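Local coordinates for spindle assembly checkpoint serine/threonine-protein kinase BUB1 (Saccharomyces cerevisiae, PDB 3ESL) that takes part as a protein kinase in the spindle assembly checkpoint, which delays anaphase until chromosomes are bioriented, and is represented here by its all-helical, TPR-like N-terminal domain, at residues A[59-64]-A[84-89]; A[100-105]-A[119-124]. All coordinates share one frame; numbering follows the deposited sequence. Where two conformers were deposited one is given.

Contact 1 of 2, residues A[59-64]-A[84-89]; sequences TMERCL and IWYINL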
loop_
_atom_site.group_PDB
_atom_site.type_symbol
_atom_site.label_atom_id
_atom_site.label_comp_id
_atom_site.label_asym_id
_atom_site.label_seq_id
_atom_site.Cartn_x
_atom_site.Cartn_y
_atom_site.Cartn_z
ATOM N N THR A 59 -11.037 -8.058 4.538
ATOM C CA THR A 59 -11.624 -6.730 4.591
ATOM C C THR A 59 -10.723 -5.740 3.857
ATOM O O THR A 59 -11.224 -4.876 3.130
ATOM C CB THR A 59 -11.893 -6.294 6.041
ATOM O OG1 THR A 59 -12.778 -7.255 6.638
ATOM C CG2 THR A 59 -12.582 -4.942 6.071
ATOM N N MET A 60 -9.417 -5.878 4.042
ATOM C CA MET A 60 -8.474 -4.949 3.410
ATOM C C MET A 60 -8.540 -5.152 1.891
ATOM O O MET A 60 -8.540 -4.190 1.124
ATOM C CB MET A 60 -7.059 -5.159 3.937
ATOM C CG MET A 60 -6.892 -4.693 5.372
ATOM S SD MET A 60 -5.206 -4.914 5.945
ATOM C CE MET A 60 -4.407 -3.607 5.048
ATOM N N GLU A 61 -8.627 -6.411 1.465
ATOM C CA GLU A 61 -8.728 -6.717 0.036
ATOM C C GLU A 61 -10.022 -6.145 -0.546
ATOM O O GLU A 61 -10.006 -5.542 -1.633
ATOM C CB GLU A 61 -8.631 -8.226 -0.202
ATOM C CG GLU A 61 -7.266 -8.769 0.104
ATOM C CD GLU A 61 -7.139 -10.246 -0.211
ATOM O OE1 GLU A 61 -8.136 -10.842 -0.678
ATOM O OE2 GLU A 61 -6.034 -10.785 0.006
ATOM N N ARG A 62 -11.132 -6.329 0.166
ATOM C CA ARG A 62 -12.417 -5.749 -0.245
ATOM C C ARG A 62 -12.313 -4.235 -0.397
ATOM O O ARG A 62 -12.788 -3.666 -1.389
ATOM C CB ARG A 62 -13.523 -6.101 0.755
ATOM C CG ARG A 62 -14.074 -7.503 0.593
ATOM C CD ARG A 62 -15.034 -7.834 1.733
ATOM N NE ARG A 62 -16.377 -7.310 1.500
ATOM C CZ ARG A 62 -17.400 -7.499 2.332
ATOM N NH1 ARG A 62 -17.220 -8.183 3.445
ATOM N NH2 ARG A 62 -18.599 -7.003 2.052
ATOM N N CYS A 63 -11.681 -3.594 0.584
ATOM C CA CYS A 63 -11.495 -2.138 0.558
ATOM C C CYS A 63 -10.725 -1.716 -0.698
ATOM O O CYS A 63 -11.162 -0.837 -1.453
ATOM C CB CYS A 63 -10.733 -1.700 1.804
ATOM S SG CYS A 63 -10.323 0.053 1.779
ATOM N N LEU A 64 -9.577 -2.351 -0.922
ATOM C CA LEU A 64 -8.721 -1.968 -2.057
ATOM C C LEU A 64 -9.467 -2.125 -3.383
ATOM O O LEU A 64 -9.442 -1.230 -4.240
ATOM C CB LEU A 64 -7.433 -2.776 -2.051
ATOM C CG LEU A 64 -6.540 -2.523 -0.827
ATOM C CD1 LEU A 64 -5.258 -3.380 -0.890
ATOM C CD2 LEU A 64 -6.205 -1.025 -0.677
ATOM N N ILE A 84 -0.175 0.236 1.665
ATOM C CA ILE A 84 1.128 -0.016 2.295
ATOM C C ILE A 84 1.007 -0.943 3.518
ATOM O O ILE A 84 1.877 -1.792 3.736
ATOM C CB ILE A 84 1.898 1.302 2.582
ATOM C CG1 ILE A 84 2.137 2.045 1.266
ATOM C CG2 ILE A 84 3.238 1.025 3.293
ATOM C CD1 ILE A 84 2.577 3.476 1.425
ATOM N N TRP A 85 -0.080 -0.816 4.280
ATOM C CA TRP A 85 -0.341 -1.749 5.385
ATOM C C TRP A 85 -0.531 -3.157 4.849
ATOM O O TRP A 85 -0.012 -4.115 5.411
ATOM C CB TRP A 85 -1.543 -1.318 6.219
ATOM C CG TRP A 85 -1.140 -0.383 7.343
ATOM C CD1 TRP A 85 -1.355 0.961 7.410
ATOM C CD2 TRP A 85 -0.440 -0.740 8.549
ATOM N NE1 TRP A 85 -0.838 1.471 8.585
ATOM C CE2 TRP A 85 -0.271 0.447 9.301
ATOM C CE3 TRP A 85 0.053 -1.948 9.068
ATOM C CZ2 TRP A 85 0.374 0.462 10.549
ATOM C CZ3 TRP A 85 0.695 -1.932 10.313
ATOM C CH2 TRP A 85 0.842 -0.735 11.036
ATOM N N TYR A 86 -1.247 -3.266 3.733
ATOM C CA TYR A 86 -1.468 -4.576 3.125
ATOM C C TYR A 86 -0.155 -5.243 2.731
ATOM O O TYR A 86 0.088 -6.405 3.059
ATOM C CB TYR A 86 -2.418 -4.523 1.922
ATOM C CG TYR A 86 -2.777 -5.917 1.453
ATOM C CD1 TYR A 86 -3.881 -6.585 1.990
ATOM C CD2 TYR A 86 -1.980 -6.596 0.539
ATOM C CE1 TYR A 86 -4.194 -7.878 1.608
ATOM C CE2 TYR A 86 -2.289 -7.900 0.152
ATOM C CZ TYR A 86 -3.398 -8.517 0.670
ATOM O OH TYR A 86 -3.690 -9.790 0.279
ATOM N N ILE A 87 0.676 -4.507 2.009
ATOM C CA ILE A 87 1.967 -5.021 1.571
ATOM C C ILE A 87 2.798 -5.462 2.780
ATOM O O ILE A 87 3.354 -6.556 2.780
ATOM C CB ILE A 87 2.710 -3.966 0.724
ATOM C CG1 ILE A 87 1.955 -3.698 -0.593
ATOM C CG2 ILE A 87 4.164 -4.390 0.432
ATOM C CD1 ILE A 87 2.341 -2.360 -1.241
ATOM N N ASN A 88 2.847 -4.617 3.806
ATOM C CA ASN A 88 3.685 -4.890 4.990
ATOM C C ASN A 88 3.195 -6.073 5.831
ATOM O O ASN A 88 4.000 -6.855 6.346
ATOM C CB ASN A 88 3.783 -3.646 5.881
ATOM C CG ASN A 88 4.558 -2.498 5.239
ATOM O OD1 ASN A 88 5.339 -2.685 4.311
ATOM N ND2 ASN A 88 4.345 -1.293 5.760
ATOM N N LEU A 89 1.880 -6.190 5.992
ATOM C CA LEU A 89 1.291 -7.246 6.811
ATOM C C LEU A 89 1.262 -8.599 6.108
ATOM O O LEU A 89 1.501 -9.638 6.739
ATOM C CB LEU A 89 -0.127 -6.873 7.221
ATOM C CG LEU A 89 -0.282 -5.726 8.216
ATOM C CD1 LEU A 89 -1.757 -5.416 8.338
ATOM C CD2 LEU A 89 0.319 -6.094 9.581
#
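Tyr86 reaches from helix 77-90 to helix 49-67, where Met60, Glu61 and Leu64 all meet it. Its CG stands anti to the backbone N (chi1 -172°), which sends the ring across the gap between the helices. At the root, CB has Met60 CE at 3.8 Å on the one hand and Leu64 CD1 at 4.2 Å on the other. Further out, CD1 lies 4.0 Å from Met60 CB, which sits at the ring edge near its plane. CE1 meets the aliphatic CG of Glu61 at 3.5 Å, and the hydroxyl at the tip donates a hydrogen bond to the carboxylate: OH to Glu61 OE2 is 2.6 Å, a short bond made on the anti side of the oxygen and 15° out of the carboxylate plane. The OH also accepts from Arg57 NE, and the Phe194 ring stacks on Tyr86. A phenylalanine here would probably keep the ring packing but leave both Glu61 and Arg57 without their hydroxyl partner.

Met60 suits its place because its chain is long and pliant. Bent at its last torsion, it lays CE 3.4 Å from the backbone N of Tyr86 and also against Trp85 CB, while SD touches Leu89 CD1 at 4.2 Å. Leu64 offers one methyl of its fork, CD1, where the tyrosine leaves its backbone.

The two helix segments run antiparallel at 143° with their axes 10.7 Å apart, and such a pairing of neighbouring helices is characteristic of the TPR-like helical stack formed by the Mad3/BUB1 homology region.

Contact 2 of 2, residues A[100-105]-A[119-124]; sequences NTFKYM and EEFSKL
Phe102 and Phe121 lie nearly parallel, planes 6° apart, yet slid so far past each other in opposite directions that the rings barely overlap. What each ring face receives is instead the aliphatic root of the other residue. Phe102 CB stands 3.5 Å from the centroid of the Phe121 ring, almost exactly on its normal, and Phe121 CA lies 3.9 Å from the centroid of the Phe102 ring: two reciprocal CH-pi contacts, joined where the CG atoms of Phe102 and Phe121 approach to 3.7 Å. Different first torsions make this possible: Phe102 has CG beside its backbone N, whereas in Phe121 CG is anti to the backbone N (chi1 -165°), and each ring is thereby laid with a face over the other's stem. Flat, apolar phenylalanines fit well here, since a face can accept C-H groups while the backbones stay close.

The Phe102 ring is wedged further by Leu124, whose CD2 sits 3.7 Å from Phe102 CD2, and by Glu120, whose CB is 4.0 Å from Phe102 CZ. Packing slackens toward the polar margins. Lys103 offers only its methylene CG to Phe121 CZ, at 4.3 Å, before its chain turns away and NZ bonds to the carbonyl oxygen of Arg185. Glu120 likewise uses its aliphatic root, while its bent chain carries the carboxylate away from the helix opposite. A long chain with a charged end suits this border, since Lys103 can pack its methylenes and still send the amine to a polar partner.

The pairing joins helix 95-108 to helix 115-127, segments antiparallel at 147°. Phe121 continues onto Leu137 of helix 131-143, and Phe102 touches Ile87 of helix 77-90, placing the phenylalanine pair within a continuous row of stacked helices.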
loop_
_atom_site.group_PDB
_atom_site.type_symbol
_atom_site.label_atom_id
_atom_site.label_comp_id
_atom_site.label_asym_id
_atom_site.label_seq_id
_atom_site.Cartn_x
_atom_site.Cartn_y
_atom_site.Cartn_z
ATOM N N ASN A 100 5.072 -5.948 -7.434
ATOM C CA ASN A 100 3.960 -5.929 -8.380
ATOM C C ASN A 100 2.784 -5.087 -7.888
ATOM O O ASN A 100 2.083 -4.464 -8.683
ATOM C CB ASN A 100 3.490 -7.342 -8.704
ATOM C CG ASN A 100 4.464 -8.078 -9.605
ATOM O OD1 ASN A 100 5.401 -7.484 -10.153
ATOM N ND2 ASN A 100 4.246 -9.380 -9.763
ATOM N N THR A 101 2.583 -5.081 -6.575
ATOM C CA THR A 101 1.548 -4.234 -5.980
ATOM C C THR A 101 1.909 -2.763 -6.177
ATOM O O THR A 101 1.069 -1.989 -6.644
ATOM C CB THR A 101 1.292 -4.589 -4.500
ATOM O OG1 THR A 101 0.976 -5.983 -4.398
ATOM C CG2 THR A 101 0.102 -3.782 -3.943
ATOM N N PHE A 102 3.158 -2.377 -5.876
ATOM C CA PHE A 102 3.563 -0.990 -6.111
ATOM C C PHE A 102 3.450 -0.599 -7.590
ATOM O O PHE A 102 3.028 0.510 -7.918
ATOM C CB PHE A 102 4.989 -0.735 -5.632
ATOM C CG PHE A 102 5.118 -0.535 -4.146
ATOM C CD1 PHE A 102 4.669 0.639 -3.545
ATOM C CD2 PHE A 102 5.768 -1.493 -3.362
ATOM C CE1 PHE A 102 4.821 0.836 -2.155
ATOM C CE2 PHE A 102 5.923 -1.320 -1.989
ATOM C CZ PHE A 102 5.445 -0.141 -1.382
ATOM N N LYS A 103 3.844 -1.512 -8.476
ATOM C CA LYS A 103 3.751 -1.288 -9.918
ATOM C C LYS A 103 2.309 -1.105 -10.417
ATOM O O LYS A 103 2.042 -0.275 -11.300
ATOM C CB LYS A 103 4.428 -2.443 -10.669
ATOM C CG LYS A 103 5.932 -2.415 -10.536
ATOM C CD LYS A 103 6.552 -3.709 -11.040
ATOM C CE LYS A 103 6.171 -3.954 -12.489
ATOM N NZ LYS A 103 7.171 -4.813 -13.202
ATOM N N TYR A 104 1.395 -1.882 -9.849
ATOM C CA TYR A 104 -0.025 -1.798 -10.174
ATOM C C TYR A 104 -0.601 -0.448 -9.741
ATOM O O TYR A 104 -1.282 0.236 -10.510
ATOM C CB TYR A 104 -0.747 -2.940 -9.475
ATOM C CG TYR A 104 -2.246 -2.978 -9.637
ATOM C CD1 TYR A 104 -2.831 -3.577 -10.758
ATOM C CD2 TYR A 104 -3.083 -2.460 -8.648
ATOM C CE1 TYR A 104 -4.217 -3.644 -10.893
ATOM C CE2 TYR A 104 -4.469 -2.522 -8.773
ATOM C CZ TYR A 104 -5.024 -3.118 -9.901
ATOM O OH TYR A 104 -6.393 -3.190 -10.037
ATOM N N MET A 105 -0.318 -0.071 -8.496
ATOM C CA MET A 105 -0.639 1.270 -8.010
ATOM C C MET A 105 -0.084 2.371 -8.939
ATOM O O MET A 105 -0.805 3.296 -9.313
ATOM C CB MET A 105 -0.075 1.440 -6.602
ATOM C CG MET A 105 -0.710 0.500 -5.570
ATOM S SD MET A 105 0.341 0.424 -4.091
ATOM C CE MET A 105 0.054 2.050 -3.416
ATOM N N GLU A 119 8.644 6.937 -1.034
ATOM C CA GLU A 119 9.473 6.523 0.121
ATOM C C GLU A 119 9.396 5.018 0.392
ATOM O O GLU A 119 10.423 4.344 0.560
ATOM C CB GLU A 119 9.089 7.313 1.377
ATOM C CG GLU A 119 9.436 8.798 1.262
ATOM C CD GLU A 119 8.846 9.650 2.381
ATOM O OE1 GLU A 119 7.749 9.320 2.887
ATOM O OE2 GLU A 119 9.487 10.665 2.752
ATOM N N GLU A 120 8.173 4.498 0.430
ATOM C CA GLU A 120 7.954 3.080 0.696
ATOM C C GLU A 120 8.414 2.170 -0.447
ATOM O O GLU A 120 9.024 1.127 -0.196
ATOM C CB GLU A 120 6.483 2.829 1.056
ATOM C CG GLU A 120 6.069 3.488 2.387
ATOM C CD GLU A 120 6.738 2.864 3.613
ATOM O OE1 GLU A 120 7.022 1.646 3.612
ATOM O OE2 GLU A 120 6.975 3.605 4.592
ATOM N N PHE A 121 8.120 2.567 -1.684
ATOM C CA PHE A 121 8.515 1.801 -2.859
ATOM C C PHE A 121 10.053 1.782 -2.923
ATOM O O PHE A 121 10.670 0.729 -3.117
ATOM C CB PHE A 121 7.892 2.439 -4.104
ATOM C CG PHE A 121 7.920 1.567 -5.352
ATOM C CD1 PHE A 121 8.567 0.331 -5.371
ATOM C CD2 PHE A 121 7.318 2.028 -6.520
ATOM C CE1 PHE A 121 8.592 -0.450 -6.540
ATOM C CE2 PHE A 121 7.354 1.264 -7.694
ATOM C CZ PHE A 121 7.982 0.029 -7.701
ATOM N N SER A 122 10.666 2.939 -2.699
ATOM C CA SER A 122 12.135 3.015 -2.666
ATOM C C SER A 122 12.719 2.099 -1.591
ATOM O O SER A 122 13.727 1.411 -1.840
ATOM C CB SER A 122 12.613 4.457 -2.462
ATOM O OG SER A 122 14.034 4.497 -2.340
ATOM N N LYS A 123 12.104 2.095 -0.404
ATOM C CA LYS A 123 12.543 1.230 0.697
ATOM C C LYS A 123 12.499 -0.240 0.271
ATOM O O LYS A 123 13.431 -0.998 0.556
ATOM C CB LYS A 123 11.709 1.461 1.958
ATOM C CG LYS A 123 12.163 0.646 3.176
ATOM C CD LYS A 123 11.249 0.862 4.396
ATOM C CE LYS A 123 9.950 0.048 4.309
ATOM N NZ LYS A 123 10.166 -1.428 4.481
ATOM N N LEU A 124 11.433 -0.642 -0.425
ATOM C CA LEU A 124 11.344 -2.028 -0.903
ATOM C C LEU A 124 12.534 -2.363 -1.814
ATOM O O LEU A 124 13.188 -3.405 -1.636
ATOM C CB LEU A 124 10.006 -2.277 -1.629
ATOM C CG LEU A 124 9.813 -3.697 -2.172
ATOM C CD1 LEU A 124 9.428 -4.656 -1.074
ATOM C CD2 LEU A 124 8.770 -3.712 -3.286
#

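How the contacts relate
After helices 4-21 and 29-47, the chain runs through helix 49-67 and returns as helix 77-90, and contact 1 closes that excursion with 19 residues between its segments. It then turns into helix 95-108 and comes back as helix 115-127, where contact 2 closes a shorter excursion of 13 residues. The two are in series, neither nested nor crossed, with centres about 14 Å apart. They meet where helix 77-90 passes its side chains on: Ile87 CD1 rests 3.8 Å from Phe102 CE2 and equally 3.8 Å from Thr101 CG2. Four helices of the TPR-like N-terminal domain are thus tied into one stack.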